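Nucleoside diphosphate kinase (Pyrobaculum aerophilum, PDB 1XQI) probably transfers the gamma phosphate of ATP to nucleoside diphosphates through a phosphorylated enzyme intermediate, supplying the cell with nucleoside triphosphates other than ATP. Local coordinates at residues K133-T138 with T147-Y152; K17-L22 with L170-D175. The protein carries 6 engineered substitutions. All coordinates share one frame; numbering follows the deposited sequence.

Contact 1: K133-T138 with T147-Y152; sequences KLVGPT and TIRGDY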
ATOM      1  N   LYS A 133      -7.374  -8.718  17.699  1.00 24.57           N
ATOM      2  CA  LYS A 133      -8.257  -7.924  18.550  1.00 23.31           C
ATOM      3  C   LYS A 133      -8.882  -6.761  17.759  1.00 24.40           C
ATOM      4  O   LYS A 133     -10.118  -6.567  17.796  1.00 24.65           O
ATOM      5  CB  LYS A 133      -7.538  -7.422  19.814  1.00 22.89           C
ATOM      6  CG  LYS A 133      -8.473  -6.882  20.928  1.00 20.97           C
ATOM      7  CD  LYS A 133      -7.723  -6.006  21.968  1.00 21.90           C
ATOM      8  CE  LYS A 133      -6.778  -4.977  21.231  1.00 23.12           C
ATOM      9  NZ  LYS A 133      -6.080  -4.058  22.144  1.00 23.04           N
ATOM     10  N   LEU A 134      -8.046  -6.000  17.045  1.00 23.73           N
ATOM     11  CA  LEU A 134      -8.523  -4.848  16.298  1.00 24.14           C
ATOM     12  C   LEU A 134      -9.551  -5.188  15.197  1.00 24.36           C
ATOM     13  O   LEU A 134     -10.437  -4.374  14.892  1.00 24.45           O
ATOM     14  CB  LEU A 134      -7.348  -4.090  15.701  1.00 23.94           C
ATOM     15  CG  LEU A 134      -6.770  -2.888  16.445  1.00 26.01           C
ATOM     16  CD1 LEU A 134      -6.761  -3.121  17.921  1.00 25.86           C
ATOM     17  CD2 LEU A 134      -5.351  -2.523  15.955  1.00 25.23           C
ATOM     18  N   VAL A 135      -9.429  -6.382  14.608  1.00 23.96           N
ATOM     19  CA  VAL A 135     -10.226  -6.791  13.457  1.00 22.60           C
ATOM     20  C   VAL A 135     -11.611  -7.221  13.871  1.00 23.83           C
ATOM     21  O   VAL A 135     -12.597  -6.863  13.204  1.00 22.96           O
ATOM     22  CB  VAL A 135      -9.514  -7.906  12.704  1.00 23.21           C
ATOM     23  CG1 VAL A 135     -10.479  -8.822  11.954  1.00 21.16           C
ATOM     24  CG2 VAL A 135      -8.485  -7.319  11.785  1.00 20.35           C
ATOM     25  N   GLY A 136     -11.689  -7.978  14.979  1.00 24.83           N
ATOM     26  CA  GLY A 136     -12.945  -8.467  15.517  1.00 25.48           C
ATOM     27  C   GLY A 136     -13.303  -9.871  15.060  1.00 27.07           C
ATOM     28  O   GLY A 136     -12.606 -10.456  14.214  1.00 27.02           O
ATOM     29  N   PRO A 137     -14.371 -10.455  15.648  1.00 28.23           N
ATOM     30  CA  PRO A 137     -14.767 -11.834  15.327  1.00 28.86           C
ATOM     31  C   PRO A 137     -15.182 -12.015  13.890  1.00 29.31           C
ATOM     32  O   PRO A 137     -15.496 -11.089  13.166  1.00 29.79           O
ATOM     33  CB  PRO A 137     -16.015 -12.069  16.206  1.00 28.23           C
ATOM     34  CG  PRO A 137     -16.576 -10.703  16.395  1.00 29.26           C
ATOM     35  CD  PRO A 137     -15.295  -9.862  16.631  1.00 28.28           C
ATOM     36  N   THR A 138     -15.274 -13.260  13.531  1.00 30.96           N
ATOM     37  CA  THR A 138     -15.563 -13.678  12.183  1.00 32.45           C
ATOM     38  C   THR A 138     -16.805 -13.047  11.485  1.00 32.14           C
ATOM     39  O   THR A 138     -16.726 -12.645  10.313  1.00 32.57           O
ATOM     40  CB  THR A 138     -15.517 -15.232  12.154  1.00 32.50           C
ATOM     41  OG1 THR A 138     -15.396 -15.657  10.816  1.00 35.50           O
ATOM     42  CG2 THR A 138     -16.755 -15.906  12.837  1.00 35.15           C
ATOM     43  N   THR A 147     -14.157  -2.371  16.429  1.00 24.03           N
ATOM     44  CA  THR A 147     -13.370  -3.354  15.652  1.00 23.62           C
ATOM     45  C   THR A 147     -13.559  -3.110  14.176  1.00 23.36           C
ATOM     46  O   THR A 147     -14.565  -2.515  13.765  1.00 23.18           O
ATOM     47  CB  THR A 147     -13.738  -4.845  15.926  1.00 23.62           C
ATOM     48  OG1 THR A 147     -15.006  -5.132  15.309  1.00 24.08           O
ATOM     49  CG2 THR A 147     -13.699  -5.185  17.469  1.00 21.53           C
ATOM     50  N   ILE A 148     -12.586  -3.551  13.378  1.00 23.31           N
ATOM     51  CA  ILE A 148     -12.667  -3.334  11.940  1.00 22.97           C
ATOM     52  C   ILE A 148     -13.952  -3.983  11.344  1.00 23.23           C
ATOM     53  O   ILE A 148     -14.672  -3.320  10.593  1.00 23.78           O
ATOM     54  CB  ILE A 148     -11.349  -3.679  11.201  1.00 22.86           C
ATOM     55  CG1 ILE A 148     -10.220  -2.748  11.667  1.00 22.71           C
ATOM     56  CG2 ILE A 148     -11.519  -3.541   9.697  1.00 22.47           C
ATOM     57  CD1 ILE A 148      -8.807  -3.219  11.259  1.00 22.01           C
ATOM     58  N   ARG A 149     -14.280  -5.213  11.722  1.00 23.09           N
ATOM     59  CA  ARG A 149     -15.388  -5.897  11.098  1.00 24.05           C
ATOM     60  C   ARG A 149     -16.735  -5.305  11.558  1.00 25.46           C
ATOM     61  O   ARG A 149     -17.687  -5.220  10.761  1.00 25.62           O
ATOM     62  CB  ARG A 149     -15.249  -7.434  11.189  1.00 23.83           C
ATOM     63  CG  ARG A 149     -13.848  -7.854  10.675  1.00 24.83           C
ATOM     64  CD  ARG A 149     -13.698  -9.141   9.884  1.00 24.30           C
ATOM     65  NE  ARG A 149     -13.365 -10.207  10.794  1.00 27.79           N
ATOM     66  CZ  ARG A 149     -12.511 -11.224  10.582  1.00 26.37           C
ATOM     67  NH1 ARG A 149     -11.844 -11.421   9.430  1.00 23.02           N
ATOM     68  NH2 ARG A 149     -12.358 -12.087  11.571  1.00 23.95           N
ATOM     69  N   GLY A 150     -16.808  -4.784  12.784  1.00 25.75           N
ATOM     70  CA  GLY A 150     -18.088  -4.173  13.226  1.00 25.59           C
ATOM     71  C   GLY A 150     -18.321  -2.772  12.644  1.00 25.57           C
ATOM     72  O   GLY A 150     -19.460  -2.343  12.436  1.00 25.30           O
ATOM     73  N   ASP A 151     -17.258  -2.029  12.409  1.00 24.83           N
ATOM     74  CA  ASP A 151     -17.436  -0.686  11.880  1.00 25.67           C
ATOM     75  C   ASP A 151     -17.626  -0.651  10.371  1.00 25.63           C
ATOM     76  O   ASP A 151     -18.253   0.290   9.876  1.00 26.72           O
ATOM     77  CB  ASP A 151     -16.311   0.275  12.303  1.00 25.18           C
ATOM     78  CG  ASP A 151     -16.266   0.505  13.787  1.00 26.34           C
ATOM     79  OD1 ASP A 151     -15.147   0.676  14.296  1.00 28.58           O
ATOM     80  OD2 ASP A 151     -17.322   0.492  14.472  1.00 26.83           O
ATOM     81  N   TYR A 152     -17.109  -1.639   9.640  1.00 25.76           N
ATOM     82  CA  TYR A 152     -17.106  -1.550   8.150  1.00 26.36           C
ATOM     83  C   TYR A 152     -17.911  -2.572   7.371  1.00 26.01           C
ATOM     84  O   TYR A 152     -17.847  -2.619   6.137  1.00 26.99           O
ATOM     85  CB  TYR A 152     -15.679  -1.502   7.559  1.00 27.56           C
ATOM     86  CG  TYR A 152     -14.909  -0.301   7.981  1.00 28.12           C
ATOM     87  CD1 TYR A 152     -13.977  -0.375   8.997  1.00 29.94           C
ATOM     88  CD2 TYR A 152     -15.120   0.924   7.370  1.00 30.62           C
ATOM     89  CE1 TYR A 152     -13.263   0.758   9.402  1.00 30.13           C
ATOM     90  CE2 TYR A 152     -14.415   2.064   7.769  1.00 30.71           C
ATOM     91  CZ  TYR A 152     -13.502   1.965   8.791  1.00 30.85           C
ATOM     92  OH  TYR A 152     -12.827   3.095   9.189  1.00 33.01           O
TER
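Ile148 N donates to Leu134 O over 2.8 Å, and Arg149 N to Val135 O over the same 2.8 Å. Carbonyls from the C-terminal turn of helix 127-135 meet amides of the first turn of helix 148-152. Thr147 is the N-cap of the second helix: its OG1, held between the backbone N and carbonyl carbon (chi1 73°), accepts from Gly150 N and also bonds to Pro144 O. Gly136, with positive phi, takes the chain out of its helix where a beta carbon would run into Thr147 OG1.

The side-chain hydrogen bonds across the contact both come from Arg149 and are weak. Bent at chi2 and chi3, its chain brings NH2 within 3.1 Å of Gly136 O, while NE reaches Pro137 O, which sits at the guanidinium edge, at 3.3 Å. Apolar contact supports the group from one face, where Val135 CG1 lies 3.4 Å above the plane and over its centre; Thr138 O lies over the opposite face. Val135 CG2 meets Ile148 CD1 at 4.1 Å.

A leucine in place of Arg149, lacking the guanidinium, would probably leave Gly136 O and Pro137 O without their NH2 and NE donors and weaken any grip on ATP. Two short backbone bonds thus join the two helices, while weaker ones help to place a guanidinium, consistent with a role in binding ATP.

Contact 2: K17-L22 with L170-D175; sequences KTLLIL and LVHASD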
ATOM      1  N   LYS A  17       5.565 -10.221  14.094  1.00 33.21           N
ATOM      2  CA  LYS A  17       5.027  -9.684  12.857  1.00 32.22           C
ATOM      3  C   LYS A  17       3.782 -10.455  12.546  1.00 31.95           C
ATOM      4  O   LYS A  17       3.624 -11.598  12.983  1.00 33.40           O
ATOM      5  CB  LYS A  17       5.985  -9.957  11.707  1.00 32.15           C
ATOM      6  CG  LYS A  17       7.038  -8.954  11.530  1.00 33.80           C
ATOM      7  CD  LYS A  17       7.896  -9.250  10.325  1.00 37.30           C
ATOM      8  CE  LYS A  17       9.289  -9.652  10.741  1.00 41.33           C
ATOM      9  NZ  LYS A  17       9.335 -11.101  10.908  1.00 43.80           N
ATOM     10  N   THR A  18       2.910  -9.903  11.730  1.00 30.88           N
ATOM     11  CA  THR A  18       1.743 -10.673  11.322  1.00 29.39           C
ATOM     12  C   THR A  18       1.336 -10.286   9.915  1.00 29.77           C
ATOM     13  O   THR A  18       1.723  -9.233   9.432  1.00 29.91           O
ATOM     14  CB  THR A  18       0.566 -10.501  12.321  1.00 29.18           C
ATOM     15  OG1 THR A  18      -0.477 -11.437  12.008  1.00 25.72           O
ATOM     16  CG2 THR A  18       0.044  -9.029  12.311  1.00 27.10           C
ATOM     17  N   LEU A  19       0.570 -11.141   9.255  1.00 30.35           N
ATOM     18  CA  LEU A  19       0.162 -10.878   7.891  1.00 30.90           C
ATOM     19  C   LEU A  19      -1.314 -10.505   7.895  1.00 31.56           C
ATOM     20  O   LEU A  19      -2.171 -11.237   8.458  1.00 31.96           O
ATOM     21  CB  LEU A  19       0.391 -12.143   7.055  1.00 31.51           C
ATOM     22  CG  LEU A  19       0.263 -12.211   5.524  1.00 30.84           C
ATOM     23  CD1 LEU A  19      -1.157 -12.072   5.069  1.00 28.55           C
ATOM     24  CD2 LEU A  19       1.152 -11.175   4.870  1.00 31.58           C
ATOM     25  N   LEU A  20      -1.610  -9.381   7.252  1.00 31.12           N
ATOM     26  CA  LEU A  20      -2.974  -8.942   7.051  1.00 30.83           C
ATOM     27  C   LEU A  20      -3.267  -8.785   5.557  1.00 30.60           C
ATOM     28  O   LEU A  20      -2.469  -8.219   4.828  1.00 30.66           O
ATOM     29  CB  LEU A  20      -3.234  -7.628   7.821  1.00 30.73           C
ATOM     30  CG  LEU A  20      -4.709  -7.234   7.674  1.00 31.56           C
ATOM     31  CD1 LEU A  20      -5.616  -7.541   8.907  1.00 27.87           C
ATOM     32  CD2 LEU A  20      -4.772  -5.795   7.221  1.00 31.83           C
ATOM     33  N   ILE A  21      -4.420  -9.284   5.109  1.00 30.97           N
ATOM     34  CA  ILE A  21      -4.863  -9.131   3.702  1.00 30.09           C
ATOM     35  C   ILE A  21      -6.167  -8.362   3.645  1.00 29.97           C
ATOM     36  O   ILE A  21      -7.147  -8.773   4.270  1.00 30.27           O
ATOM     37  CB  ILE A  21      -5.144 -10.489   3.025  1.00 30.20           C
ATOM     38  CG1 ILE A  21      -3.939 -11.425   3.231  1.00 30.25           C
ATOM     39  CG2 ILE A  21      -5.514 -10.273   1.527  1.00 28.99           C
ATOM     40  CD1 ILE A  21      -4.088 -12.792   2.621  1.00 28.85           C
ATOM     41  N   LEU A  22      -6.184  -7.238   2.934  1.00 29.24           N
ATOM     42  CA  LEU A  22      -7.448  -6.603   2.616  1.00 28.97           C
ATOM     43  C   LEU A  22      -7.970  -7.351   1.391  1.00 28.18           C
ATOM     44  O   LEU A  22      -7.276  -7.443   0.387  1.00 27.64           O
ATOM     45  CB  LEU A  22      -7.317  -5.091   2.385  1.00 28.43           C
ATOM     46  CG  LEU A  22      -7.061  -4.221   3.631  1.00 32.39           C
ATOM     47  CD1 LEU A  22      -7.379  -4.900   4.947  1.00 34.24           C
ATOM     48  CD2 LEU A  22      -5.622  -3.709   3.718  1.00 34.90           C
ATOM     49  N   LEU A 170     -13.888  -8.717   5.044  1.00 25.92           N
ATOM     50  CA  LEU A 170     -12.914  -7.621   4.809  1.00 26.16           C
ATOM     51  C   LEU A 170     -11.472  -8.040   4.801  1.00 25.87           C
ATOM     52  O   LEU A 170     -10.755  -7.627   3.913  1.00 25.34           O
ATOM     53  CB  LEU A 170     -13.104  -6.449   5.782  1.00 25.70           C
ATOM     54  CG  LEU A 170     -14.548  -6.000   5.936  1.00 26.11           C
ATOM     55  CD1 LEU A 170     -14.603  -4.955   7.036  1.00 27.08           C
ATOM     56  CD2 LEU A 170     -15.126  -5.498   4.610  1.00 25.16           C
ATOM     57  N   VAL A 171     -11.060  -8.857   5.781  1.00 25.93           N
ATOM     58  CA  VAL A 171      -9.653  -9.155   5.994  1.00 25.32           C
ATOM     59  C   VAL A 171      -9.406 -10.588   6.426  1.00 26.01           C
ATOM     60  O   VAL A 171     -10.331 -11.297   6.886  1.00 25.54           O
ATOM     61  CB  VAL A 171      -9.023  -8.189   7.038  1.00 26.07           C
ATOM     62  CG1 VAL A 171      -9.421  -6.740   6.733  1.00 25.89           C
ATOM     63  CG2 VAL A 171      -9.431  -8.536   8.470  1.00 22.65           C
ATOM     64  N   HIS A 172      -8.150 -11.002   6.233  1.00 25.56           N
ATOM     65  CA  HIS A 172      -7.568 -12.197   6.822  1.00 24.97           C
ATOM     66  C   HIS A 172      -6.358 -11.792   7.654  1.00 25.02           C
ATOM     67  O   HIS A 172      -5.483 -11.061   7.163  1.00 25.97           O
ATOM     68  CB  HIS A 172      -7.078 -13.159   5.738  1.00 25.03           C
ATOM     69  CG  HIS A 172      -6.089 -14.169   6.239  1.00 24.00           C
ATOM     70  ND1 HIS A 172      -6.466 -15.394   6.738  1.00 21.94           N
ATOM     71  CD2 HIS A 172      -4.733 -14.126   6.335  1.00 24.23           C
ATOM     72  CE1 HIS A 172      -5.394 -16.069   7.115  1.00 18.95           C
ATOM     73  NE2 HIS A 172      -4.330 -15.326   6.880  1.00 24.31           N
ATOM     74  N   ALA A 173      -6.309 -12.272   8.887  1.00 24.89           N
ATOM     75  CA  ALA A 173      -5.221 -12.024   9.809  1.00 26.11           C
ATOM     76  C   ALA A 173      -4.631 -13.365  10.243  1.00 27.06           C
ATOM     77  O   ALA A 173      -5.396 -14.333  10.470  1.00 26.74           O
ATOM     78  CB  ALA A 173      -5.698 -11.248  11.039  1.00 24.91           C
ATOM     79  N   SER A 174      -3.291 -13.431  10.366  1.00 27.07           N
ATOM     80  CA  SER A 174      -2.669 -14.635  10.845  1.00 28.19           C
ATOM     81  C   SER A 174      -3.243 -14.909  12.221  1.00 28.77           C
ATOM     82  O   SER A 174      -3.495 -13.978  12.999  1.00 27.25           O
ATOM     83  CB  SER A 174      -1.153 -14.524  10.905  1.00 28.96           C
ATOM     84  OG  SER A 174      -0.605 -14.252   9.621  1.00 32.04           O
ATOM     85  N   ASP A 175      -3.496 -16.191  12.488  1.00 30.02           N
ATOM     86  CA  ASP A 175      -4.193 -16.579  13.694  1.00 32.23           C
ATOM     87  C   ASP A 175      -3.233 -17.115  14.684  1.00 31.91           C
ATOM     88  O   ASP A 175      -3.680 -17.613  15.688  1.00 32.79           O
ATOM     89  CB  ASP A 175      -5.313 -17.620  13.440  1.00 32.59           C
ATOM     90  CG  ASP A 175      -4.762 -19.050  13.175  1.00 37.89           C
ATOM     91  OD1 ASP A 175      -5.592 -20.000  13.145  1.00 42.69           O
ATOM     92  OD2 ASP A 175      -3.512 -19.232  12.990  1.00 38.52           O
TER
HETATM   93  O   HOH W   1      -3.145 -11.527  13.407  1.00 26.89           O
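His172 and Ile21 sit opposite each other in an antiparallel hydrogen-bonded pair, their side chains crossing on the same face of the sheet. With CG anti to the backbone N (chi1 161°), the imidazole places CD2 4.0 Å from Ile21 CD1. Leu19 CD1 approaches the same ring at its edge, near the ring plane, 4.3 Å from His172 CD2. On its polar side NE2 bonds to Glu183 of helix 177-187, and Phe62 meets the ring edge-to-face, so several neighbours probably limit how the ring of the predicted phosphohistidine can turn. Along the backbone, Ile21 N donates to His172 O (2.9 Å) and His172 N donates back to Ile21 O (3.1 Å).

This is the pairing of the first and last strands of the ferredoxin fold: 17-22 lies inside the four-stranded antiparallel sheet and 171-173 forms its edge within the chain. The other face carries Leu20, Leu22, Val171 and Ala173. Leu20 crosses Val171, and its CD1 lies 3.9 Å from Val171 CB while also touching Ala173 CB. Leu22 instead runs alongside Val171 in the same direction, CD1 against CG1.

Beyond the last strand pair, Ser174 N donates to Leu19 O at 3.1 Å. Ser174 OG, anti to its carbonyl carbon, accepts a weak bond from Leu19 N and is gripped again by Glu183. Next to it Thr18 OG1 lies 3.3 Å from Ser174 CB and donates to a water.

How the contacts relate
The two contacts have centres 12 Å apart and meet at Val171, the neighbour of the predicted phosphohistidine. Val135 CG1 packs at 3.6 Å on Val171 CG2, on the sheet face opposite that of the His172 side chain, and Arg149 NH1 comes within 3.0 Å of Val171 O. The contacts contribute Thr138, Arg149 and His172 to a probable ATP site, which Lys23 and Asn169 complete in part: the Arg149 side chain is about 4 Å from that of Asn169, and that of His172 about 4 Å from that of Lys23. Bound Tris (TRS), probably from the crystallisation liquor, lies about 4 Å from the Thr138 side chain. The His172 side chain is about 3 Å from a bound TRS.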